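Local coordinates for collagen adhesin protein (Enterococcus faecalis, PDB 2Z1P), which probably binds collagen at the bacterial surface by the Collagen Hug mechanism, here as an Ig-like domain joined to a collagen-binding domain, at residues Ala63-Thr68 with Gly113-Ile118; Thr28-Gly33 with Gln138-Glu143. One frame throughout, in Å; residues are numbered along the deposited sequence.

Overall arrangement
Interactions 1 and 2 lie in the same Ig-like domain, their centres about 11 Å apart and on the same side of the chain's centre. Interaction 1 joins the edge strand 64-66 to strand 107-116 in an antiparallel sheet; interaction 2 joins strand 29-31 to strand 138-143 in a separate mixed sheet. In sequence, both segments of interaction 1 fall between those of interaction 2. The contacts meet directly: Thr-116 O probably accepts a hydrogen bond from Gly-33 N at 2.7 Å, and Ala-63 CB packs 3.3 Å from Ile-142 CD1. Interaction 1 also reaches the collagen-binding domain through a salt bridge from Lys-115 to Glu-169.

Interaction 1. Residues Ala63-Thr68 with Gly113-Ile118; sequences ALVGMT and GIKTLI
Val-65 packs between Lys-115 and Leu-117 on one face of a short antiparallel ladder. Its CG1, anti to the backbone N (chi1 -178°), lies 3.8 Å from Lys-115 NZ, while CG2 abuts Leu-117 CG at 3.3 Å and also meets both leucine methyl groups. Lys-115 runs beside Val-65 in the same direction; a bend at its last torsion (chi4 -73°) turns the ammonium toward that methyl. Farther along, Met-67 crosses the lysine chain, its SD 3.9 Å from Lys-115 CB, so the thioether lies against the base of the lysine chain, well short of its ammonium. The other face carries Leu-64 and Ile-114, joined where Ile-114 CD1 approaches Leu-64 CG at 4.0 Å; Ile-114 CG2 rests near the CA of Gly-66.

Backbone bonds hold this register. Val-65 and Lys-115 form the hydrogen-bonded pair, with Lys-115 N to Val-65 O at 2.8 Å and a weak return bond from Val-65 N to Lys-115 O. Leu-117 N to Ala-63 O (2.9 Å) and Met-67 N to Gly-113 O (2.9 Å) continue the ladder at its two ends.

Beyond the ladder, Leu-64 packs on Leu-140 and Ile-127 of the facing sheet, and Ile-114 on Ile-38 of strand 35-43. At this end of the sheet, Lys-115 and Met-67 meet Glu-169 of the collagen-binding domain, the lysine through a salt bridge that fixes its end. Strand order 20-25, 35-43, 107-116, 64-66 is consistent with the A-B-E-D sheet of the DE-variant immunoglobulin fold of these adhesins.

Interaction 2. Residues Thr28-Gly33 with Gln138-Glu143; sequences TTLYQG and QRLTIE
Thr-28 and Thr-141 begin a parallel backbone ladder: Thr-141 N donates to Thr-28 O at 3.0 Å, in a nearly straight bond (169°). Thr-141 O then receives Leu-30 N at 2.7 Å, and Leu-30 O receives Glu-143 N at 2.9 Å. Each carbonyl has a second, softer donor in a CA-H group: Leu-140 CA at Thr-28 O, Thr-29 CA at Thr-141 O, and Ile-142 CA at Leu-30 O.

Strand 29-31 thus runs beside 138-143 in the same direction, as the A' strand does beside the G strand in V-type immunoglobulin domains, whereas the preceding strand 20-25 pairs in the other sheet.

Among the apolar contacts, Leu-30 and Ile-142 share the inner face, where both touch Thr-116 of strand 107-116; Leu-140 lies beside them, its CG 4.2 Å from Leu-30 CD2. At the start of the ladder the Thr-28 and Leu-140 side chains cross at about a right angle, CG2 3.5 Å from CD1. At its far end Gln-32 CG meets Ile-142 CG2.

The face of Thr-29, Thr-141 and Glu-143 holds a van der Waals contact between carboxylate and methyl. Glu-143, its CG between the backbone N and the carbonyl carbon (chi1 51°), reaches across Leu-30 O toward Thr-29 and meets that side chain at about a right angle, OE2 3.4 Å from Thr-29 CG2.

Interaction 1. Residues Ala63-Thr68 with Gly113-Ile118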
loop_
_atom_site.group_PDB
_atom_site.type_symbol
_atom_site.label_atom_id
_atom_site.label_comp_id
_atom_site.label_asym_id
_atom_site.label_seq_id
_atom_site.Cartn_x
_atom_site.Cartn_y
_atom_site.Cartn_z
ATOM N N ALA A 63 9.985 3.899 16.166
ATOM C CA ALA A 63 10.226 4.147 14.755
ATOM C C ALA A 63 9.274 3.416 13.796
ATOM O O ALA A 63 9.169 3.795 12.626
ATOM C CB ALA A 63 11.686 3.829 14.415
ATOM N N LEU A 64 8.577 2.386 14.282
ATOM C CA LEU A 64 7.647 1.618 13.431
ATOM C C LEU A 64 6.208 1.580 13.951
ATOM O O LEU A 64 5.862 0.753 14.784
ATOM C CB LEU A 64 8.140 0.180 13.263
ATOM C CG LEU A 64 9.415 -0.044 12.458
ATOM C CD1 LEU A 64 10.558 0.686 13.097
ATOM C CD2 LEU A 64 9.724 -1.517 12.414
ATOM N N VAL A 65 5.369 2.462 13.435
ATOM C CA VAL A 65 3.987 2.535 13.863
ATOM C C VAL A 65 3.130 1.453 13.243
ATOM O O VAL A 65 3.147 1.278 12.027
ATOM C CB VAL A 65 3.384 3.867 13.475
ATOM C CG1 VAL A 65 1.955 3.934 13.968
ATOM C CG2 VAL A 65 4.238 5.002 14.036
ATOM N N GLY A 66 2.377 0.732 14.074
ATOM C CA GLY A 66 1.507 -0.321 13.566
ATOM C C GLY A 66 0.325 0.354 12.904
ATOM O O GLY A 66 -0.073 1.431 13.325
ATOM N N MET A 67 -0.250 -0.249 11.877
ATOM C CA MET A 67 -1.371 0.394 11.204
ATOM C C MET A 67 -2.737 -0.154 11.601
ATOM O O MET A 67 -3.075 -1.306 11.312
ATOM C CB MET A 67 -1.190 0.304 9.688
ATOM C CG MET A 67 0.071 0.985 9.181
ATOM S SD MET A 67 0.252 0.877 7.392
ATOM C CE MET A 67 0.829 -0.854 7.202
ATOM N N THR A 68 -3.514 0.701 12.259
ATOM C CA THR A 68 -4.854 0.369 12.730
ATOM C C THR A 68 -5.866 0.569 11.608
ATOM O O THR A 68 -5.540 0.404 10.436
ATOM C CB THR A 68 -5.246 1.285 13.903
ATOM O OG1 THR A 68 -5.411 2.631 13.428
ATOM C CG2 THR A 68 -4.161 1.258 14.974
ATOM N N GLY A 113 0.599 -5.264 9.809
ATOM C CA GLY A 113 1.346 -4.272 9.064
ATOM C C GLY A 113 1.746 -3.067 9.867
ATOM O O GLY A 113 1.021 -2.649 10.767
ATOM N N ILE A 114 2.921 -2.529 9.544
ATOM C CA ILE A 114 3.453 -1.341 10.201
ATOM C C ILE A 114 3.851 -0.399 9.090
ATOM O O ILE A 114 3.881 -0.776 7.918
ATOM C CB ILE A 114 4.747 -1.621 11.048
ATOM C CG1 ILE A 114 5.851 -2.187 10.157
ATOM C CG2 ILE A 114 4.466 -2.559 12.197
ATOM C CD1 ILE A 114 6.791 -1.127 9.633
ATOM N N LYS A 115 4.147 0.831 9.470
ATOM C CA LYS A 115 4.592 1.834 8.527
ATOM C C LYS A 115 5.739 2.519 9.229
ATOM O O LYS A 115 5.572 3.052 10.322
ATOM C CB LYS A 115 3.476 2.828 8.185
ATOM C CG LYS A 115 2.900 3.637 9.325
ATOM C CD LYS A 115 1.957 4.671 8.729
ATOM C CE LYS A 115 1.490 5.716 9.732
ATOM N NZ LYS A 115 0.501 5.177 10.696
ATOM N N THR A 116 6.912 2.458 8.610
ATOM C CA THR A 116 8.118 3.056 9.162
ATOM C C THR A 116 7.936 4.561 9.225
ATOM O O THR A 116 7.842 5.202 8.184
ATOM C CB THR A 116 9.329 2.728 8.269
ATOM O OG1 THR A 116 9.412 1.307 8.090
ATOM C CG2 THR A 116 10.610 3.216 8.900
ATOM N N LEU A 117 7.880 5.132 10.427
ATOM C CA LEU A 117 7.691 6.575 10.538
ATOM C C LEU A 117 8.643 7.311 9.619
ATOM O O LEU A 117 9.835 6.989 9.538
ATOM C CB LEU A 117 7.869 7.063 11.980
ATOM C CG LEU A 117 6.606 6.996 12.851
ATOM C CD1 LEU A 117 6.924 7.539 14.236
ATOM C CD2 LEU A 117 5.482 7.799 12.209
ATOM N N ILE A 118 8.088 8.293 8.916
ATOM C CA ILE A 118 8.843 9.090 7.962
ATOM C C ILE A 118 9.441 10.367 8.563
ATOM O O ILE A 118 9.165 11.464 8.096
ATOM C CB ILE A 118 7.949 9.436 6.762
#

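Interaction 2. Residues Thr28-Gly33 with Gln138-Glu143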
loop_
_atom_site.group_PDB
_atom_site.type_symbol
_atom_site.label_atom_id
_atom_site.label_comp_id
_atom_site.label_asym_id
_atom_site.label_seq_id
_atom_site.Cartn_x
_atom_site.Cartn_y
_atom_site.Cartn_z
ATOM N N THR A 28 15.464 -6.461 6.939
ATOM C CA THR A 28 15.725 -5.591 8.086
ATOM C C THR A 28 16.227 -4.178 7.774
ATOM O O THR A 28 16.678 -3.459 8.665
ATOM C CB THR A 28 16.698 -6.278 9.083
ATOM O OG1 THR A 28 17.705 -6.999 8.362
ATOM C CG2 THR A 28 15.930 -7.232 10.002
ATOM N N THR A 29 16.147 -3.781 6.510
ATOM C CA THR A 29 16.544 -2.438 6.115
ATOM C C THR A 29 15.296 -1.759 5.550
ATOM O O THR A 29 14.832 -2.102 4.459
ATOM C CB THR A 29 17.645 -2.458 5.047
ATOM O OG1 THR A 29 18.825 -3.090 5.574
ATOM C CG2 THR A 29 17.971 -1.039 4.620
ATOM N N LEU A 30 14.747 -0.810 6.306
ATOM C CA LEU A 30 13.545 -0.093 5.898
ATOM C C LEU A 30 13.825 1.319 5.391
ATOM O O LEU A 30 14.902 1.878 5.614
ATOM C CB LEU A 30 12.558 0.030 7.070
ATOM C CG LEU A 30 12.039 -1.169 7.865
ATOM C CD1 LEU A 30 11.702 -2.300 6.914
ATOM C CD2 LEU A 30 13.085 -1.608 8.863
ATOM N N TYR A 31 12.830 1.891 4.715
ATOM C CA TYR A 31 12.911 3.254 4.213
ATOM C C TYR A 31 11.753 4.026 4.824
ATOM O O TYR A 31 10.660 3.498 4.998
ATOM C CB TYR A 31 12.870 3.298 2.669
ATOM C CG TYR A 31 11.618 2.775 1.977
ATOM C CD1 TYR A 31 10.442 3.537 1.915
ATOM C CD2 TYR A 31 11.626 1.525 1.340
ATOM C CE1 TYR A 31 9.305 3.059 1.232
ATOM C CE2 TYR A 31 10.498 1.044 0.660
ATOM C CZ TYR A 31 9.347 1.814 0.612
ATOM O OH TYR A 31 8.243 1.323 -0.037
ATOM N N GLN A 32 12.012 5.272 5.185
ATOM C CA GLN A 32 10.997 6.111 5.795
ATOM C C GLN A 32 9.703 6.015 4.995
ATOM O O GLN A 32 9.717 6.031 3.760
ATOM C CB GLN A 32 11.519 7.542 5.858
ATOM C CG GLN A 32 12.922 7.593 6.459
ATOM C CD GLN A 32 13.632 8.923 6.260
ATOM O OE1 GLN A 32 13.629 9.483 5.162
ATOM N NE2 GLN A 32 14.268 9.424 7.320
ATOM N N GLY A 33 8.594 5.876 5.719
ATOM C CA GLY A 33 7.284 5.767 5.102
ATOM C C GLY A 33 6.960 4.380 4.572
ATOM O O GLY A 33 5.832 4.119 4.117
ATOM N N GLN A 138 16.710 -7.797 17.016
ATOM C CA GLN A 138 17.089 -7.527 15.649
ATOM C C GLN A 138 17.549 -6.108 15.385
ATOM O O GLN A 138 17.005 -5.147 15.924
ATOM C CB GLN A 138 15.930 -7.857 14.737
ATOM C CG GLN A 138 15.398 -9.228 14.966
ATOM C CD GLN A 138 14.224 -9.515 14.077
ATOM O OE1 GLN A 138 13.120 -9.761 14.550
ATOM N NE2 GLN A 138 14.451 -9.474 12.772
ATOM N N ARG A 139 18.563 -6.008 14.536
ATOM C CA ARG A 139 19.153 -4.751 14.121
ATOM C C ARG A 139 18.379 -4.221 12.914
ATOM O O ARG A 139 18.587 -4.662 11.785
ATOM C CB ARG A 139 20.609 -4.982 13.734
ATOM C CG ARG A 139 21.229 -3.871 12.922
ATOM C CD ARG A 139 22.072 -2.966 13.787
ATOM N NE ARG A 139 23.268 -3.626 14.311
ATOM C CZ ARG A 139 24.217 -4.170 13.554
ATOM N NH1 ARG A 139 24.111 -4.148 12.227
ATOM N NH2 ARG A 139 25.283 -4.719 14.125
ATOM N N LEU A 140 17.475 -3.281 13.163
ATOM C CA LEU A 140 16.675 -2.669 12.108
ATOM C C LEU A 140 17.276 -1.320 11.710
ATOM O O LEU A 140 17.603 -0.493 12.559
ATOM C CB LEU A 140 15.228 -2.490 12.580
ATOM C CG LEU A 140 14.262 -3.654 12.352
ATOM C CD1 LEU A 140 14.955 -4.986 12.536
ATOM C CD2 LEU A 140 13.108 -3.510 13.308
ATOM N N THR A 141 17.417 -1.106 10.412
ATOM C CA THR A 141 18.003 0.119 9.915
ATOM C C THR A 141 17.024 0.841 8.989
ATOM O O THR A 141 16.641 0.334 7.933
ATOM C CB THR A 141 19.319 -0.189 9.152
ATOM O OG1 THR A 141 20.014 -1.250 9.813
ATOM C CG2 THR A 141 20.235 1.025 9.124
ATOM N N ILE A 142 16.613 2.029 9.412
ATOM C CA ILE A 142 15.697 2.870 8.651
ATOM C C ILE A 142 16.553 3.970 8.003
ATOM O O ILE A 142 16.949 4.933 8.661
ATOM C CB ILE A 142 14.659 3.505 9.586
ATOM C CG1 ILE A 142 13.984 2.424 10.426
ATOM C CG2 ILE A 142 13.618 4.247 8.772
ATOM C CD1 ILE A 142 13.231 2.975 11.610
ATOM N N GLU A 143 16.832 3.810 6.713
ATOM C CA GLU A 143 17.676 4.739 5.962
ATOM C C GLU A 143 17.045 6.061 5.525
ATOM O O GLU A 143 15.826 6.216 5.560
ATOM C CB GLU A 143 18.250 4.007 4.744
ATOM C CG GLU A 143 17.209 3.279 3.898
ATOM C CD GLU A 143 17.807 2.149 3.065
ATOM O OE1 GLU A 143 19.055 1.992 3.075
ATOM O OE2 GLU A 143 17.029 1.416 2.402
#